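Local atomic coordinates of periplasmic beta-glucosidase (Pseudomonas aeruginosa, PDB entry 6R5T), a protein that probably hydrolyses terminal, non-reducing beta-D-glucosyl residues with release of beta-D-glucose, as a periplasmic member of glycosyl hydrolase family 3. Residues A427-D435 and I495-L503. The protein carries 1 engineered substitution. Numbering follows the deposited sequence.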
loop_
_atom_site.group_PDB
_atom_site.type_symbol
_atom_site.label_atom_id
_atom_site.label_comp_id
_atom_site.label_asym_id
_atom_site.label_seq_id
_atom_site.Cartn_x
_atom_site.Cartn_y
_atom_site.Cartn_z
ATOM N N ALA A 427 4.650 35.869 -17.351
ATOM C CA ALA A 427 3.533 35.233 -18.041
ATOM C C ALA A 427 3.030 34.095 -17.182
ATOM O O ALA A 427 3.853 33.298 -16.698
ATOM C CB ALA A 427 3.938 34.716 -19.394
ATOM N N LYS A 428 1.727 34.017 -17.020
ATOM C CA LYS A 428 1.168 32.918 -16.217
ATOM C C LYS A 428 1.498 31.572 -16.851
ATOM O O LYS A 428 1.794 30.593 -16.076
ATOM C CB LYS A 428 -0.331 33.077 -16.065
ATOM C CG LYS A 428 -0.885 32.172 -14.994
ATOM C CD LYS A 428 -2.292 32.410 -14.724
ATOM C CE LYS A 428 -2.801 31.409 -13.721
ATOM N NZ LYS A 428 -4.029 31.911 -13.091
ATOM N N GLY A 429 1.352 31.418 -18.174
ATOM C CA GLY A 429 1.798 30.185 -18.841
ATOM C C GLY A 429 0.783 29.080 -18.885
ATOM O O GLY A 429 0.606 28.470 -19.910
ATOM N N ALA A 430 0.159 28.774 -17.739
ATOM C CA ALA A 430 -0.859 27.743 -17.635
ATOM C C ALA A 430 -1.635 28.032 -16.357
ATOM O O ALA A 430 -1.089 28.606 -15.461
ATOM C CB ALA A 430 -0.243 26.371 -17.583
ATOM N N ASN A 431 -2.843 27.525 -16.302
ATOM C CA ASN A 431 -3.564 27.434 -15.029
ATOM C C ASN A 431 -2.953 26.271 -14.232
ATOM O O ASN A 431 -2.250 25.412 -14.816
ATOM C CB ASN A 431 -5.056 27.226 -15.289
ATOM C CG ASN A 431 -5.744 28.508 -15.705
ATOM O OD1 ASN A 431 -5.485 29.570 -15.149
ATOM N ND2 ASN A 431 -6.610 28.346 -16.683
ATOM N N VAL A 432 -3.229 26.222 -12.938
ATOM C CA VAL A 432 -2.615 25.182 -12.061
ATOM C C VAL A 432 -3.002 23.797 -12.565
ATOM O O VAL A 432 -2.236 22.827 -12.416
ATOM C CB VAL A 432 -2.955 25.354 -10.579
ATOM C CG1 VAL A 432 -2.418 26.627 -10.001
ATOM C CG2 VAL A 432 -4.407 25.246 -10.266
ATOM N N SER A 433 -4.199 23.663 -13.128
ATOM C CA SER A 433 -4.677 22.433 -13.776
ATOM C C SER A 433 -5.404 22.808 -15.061
ATOM O O SER A 433 -6.034 23.844 -15.093
ATOM C CB SER A 433 -5.563 21.619 -12.867
ATOM O OG SER A 433 -5.972 20.395 -13.495
ATOM N N GLY A 434 -5.313 21.947 -16.053
ATOM C CA GLY A 434 -6.104 22.041 -17.286
ATOM C C GLY A 434 -7.302 21.146 -17.239
ATOM O O GLY A 434 -8.073 21.116 -18.226
ATOM N N ASP A 435 -7.502 20.400 -16.158
ATOM C CA ASP A 435 -8.649 19.484 -15.978
ATOM C C ASP A 435 -9.715 20.276 -15.231
ATOM O O ASP A 435 -9.509 20.633 -14.041
ATOM C CB ASP A 435 -8.228 18.246 -15.196
ATOM C CG ASP A 435 -9.298 17.183 -15.043
ATOM O OD1 ASP A 435 -10.464 17.550 -14.898
ATOM O OD2 ASP A 435 -8.945 15.994 -14.998
ATOM N N ILE A 495 3.938 16.877 -11.598
ATOM C CA ILE A 495 3.430 18.247 -11.793
ATOM C C ILE A 495 2.173 18.114 -12.632
ATOM O O ILE A 495 2.082 17.316 -13.558
ATOM C CB ILE A 495 4.536 19.078 -12.461
ATOM C CG1 ILE A 495 5.738 19.299 -11.548
ATOM C CG2 ILE A 495 4.005 20.379 -13.004
ATOM C CD1 ILE A 495 6.943 19.968 -12.193
ATOM N N PRO A 496 1.139 18.944 -12.379
ATOM C CA PRO A 496 -0.056 18.879 -13.214
ATOM C C PRO A 496 0.242 18.992 -14.718
ATOM O O PRO A 496 1.122 19.745 -15.123
ATOM C CB PRO A 496 -0.902 20.053 -12.735
ATOM C CG PRO A 496 -0.467 20.196 -11.270
ATOM C CD PRO A 496 1.013 19.894 -11.264
ATOM N N ALA A 497 -0.549 18.283 -15.518
ATOM C CA ALA A 497 -0.321 18.151 -16.967
ATOM C C ALA A 497 -0.284 19.517 -17.659
ATOM O O ALA A 497 0.534 19.692 -18.577
ATOM C CB ALA A 497 -1.375 17.274 -17.588
ATOM N N SER A 498 -1.140 20.450 -17.270
ATOM C CA SER A 498 -1.179 21.775 -17.957
ATOM C C SER A 498 0.195 22.425 -17.806
ATOM O O SER A 498 0.697 23.114 -18.746
ATOM C CB SER A 498 -2.243 22.678 -17.448
ATOM O OG SER A 498 -2.097 22.843 -16.030
ATOM N N GLN A 499 0.794 22.276 -16.625
ATOM C CA GLN A 499 2.108 22.866 -16.342
ATOM C C GLN A 499 3.240 22.064 -17.013
ATOM O O GLN A 499 4.265 22.662 -17.346
ATOM C CB GLN A 499 2.268 23.002 -14.844
ATOM C CG GLN A 499 1.282 23.972 -14.210
ATOM C CD GLN A 499 1.476 23.961 -12.714
ATOM O OE1 GLN A 499 2.570 24.333 -12.283
ATOM N NE2 GLN A 499 0.478 23.514 -11.945
ATOM N N ARG A 500 3.128 20.735 -17.104
ATOM C CA ARG A 500 4.198 19.948 -17.788
ATOM C C ARG A 500 4.190 20.287 -19.278
ATOM O O ARG A 500 5.277 20.358 -19.867
ATOM C CB ARG A 500 4.011 18.442 -17.597
ATOM C CG ARG A 500 4.241 18.035 -16.160
ATOM C CD ARG A 500 4.321 16.533 -15.896
ATOM N NE ARG A 500 2.997 16.010 -15.932
ATOM C CZ ARG A 500 2.466 15.366 -16.955
ATOM N NH1 ARG A 500 3.223 15.072 -17.996
ATOM N NH2 ARG A 500 1.212 14.962 -16.894
ATOM N N ARG A 501 3.019 20.559 -19.844
ATOM C CA ARG A 501 2.946 20.996 -21.266
ATOM C C ARG A 501 3.714 22.313 -21.403
ATOM O O ARG A 501 4.491 22.489 -22.390
ATOM C CB ARG A 501 1.478 21.159 -21.644
ATOM C CG ARG A 501 1.282 21.478 -23.114
ATOM C CD ARG A 501 -0.213 21.513 -23.379
ATOM N NE ARG A 501 -0.434 21.863 -24.778
ATOM C CZ ARG A 501 -1.597 22.287 -25.275
ATOM N NH1 ARG A 501 -2.636 22.484 -24.485
ATOM N NH2 ARG A 501 -1.678 22.587 -26.560
ATOM N N LEU A 502 3.497 23.239 -20.485
ATOM C CA LEU A 502 4.224 24.538 -20.411
ATOM C C LEU A 502 5.735 24.294 -20.354
ATOM O O LEU A 502 6.530 24.906 -21.105
ATOM C CB LEU A 502 3.704 25.353 -19.213
ATOM C CG LEU A 502 4.472 26.608 -18.849
ATOM C CD1 LEU A 502 4.361 27.621 -19.981
ATOM C CD2 LEU A 502 3.946 27.169 -17.543
ATOM N N LEU A 503 6.172 23.422 -19.422
ATOM C CA LEU A 503 7.618 23.177 -19.240
ATOM C C LEU A 503 8.196 22.586 -20.532
ATOM O O LEU A 503 9.302 22.998 -20.881
ATOM C CB LEU A 503 7.832 22.186 -18.091
ATOM C CG LEU A 503 7.521 22.707 -16.687
ATOM C CD1 LEU A 503 7.903 21.638 -15.677
ATOM C CD2 LEU A 503 8.219 23.995 -16.366
HETATM O O HOH W 1 -3.724 19.626 -16.142
#
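S498 and Q499, in the first turn of helix 497-508, hold two consecutive carbonyls of the loop that follows strand 423-427. S498 OG donates to N431 O at 2.8 Å and stands 32° from the carbonyl plane. The S498 chi1 of 55° sets OG between the backbone N and the carbonyl carbon and turns it to the loop. The Q499 side chain runs extended beyond CG, and its NE2 donates to V432 O at 2.8 Å. V432 O lies in the Q499 amide plane. NE2 meets it at a C=O...N angle of 115°, a common approach to a carbonyl oxygen. Q499 OE1 accepts from G478 N, which together with the NE2 bond defines the amide's orientation. P496, the N-cap residue, sets its ring CB 3.1 Å from V432 O. A430 points its CB at S498 O, 3.6 Å away. One turn on, both methyls of L502 lie against G429, with CD1 3.8 Å from G429 CA. A water accepts from G434 N and S498 N. In the family 3 C-terminal domain, away from the sugar pocket, neutral side-chain donors thus tie a loop after an outermost sheet strand to a helix start, with no charge pair across the contact.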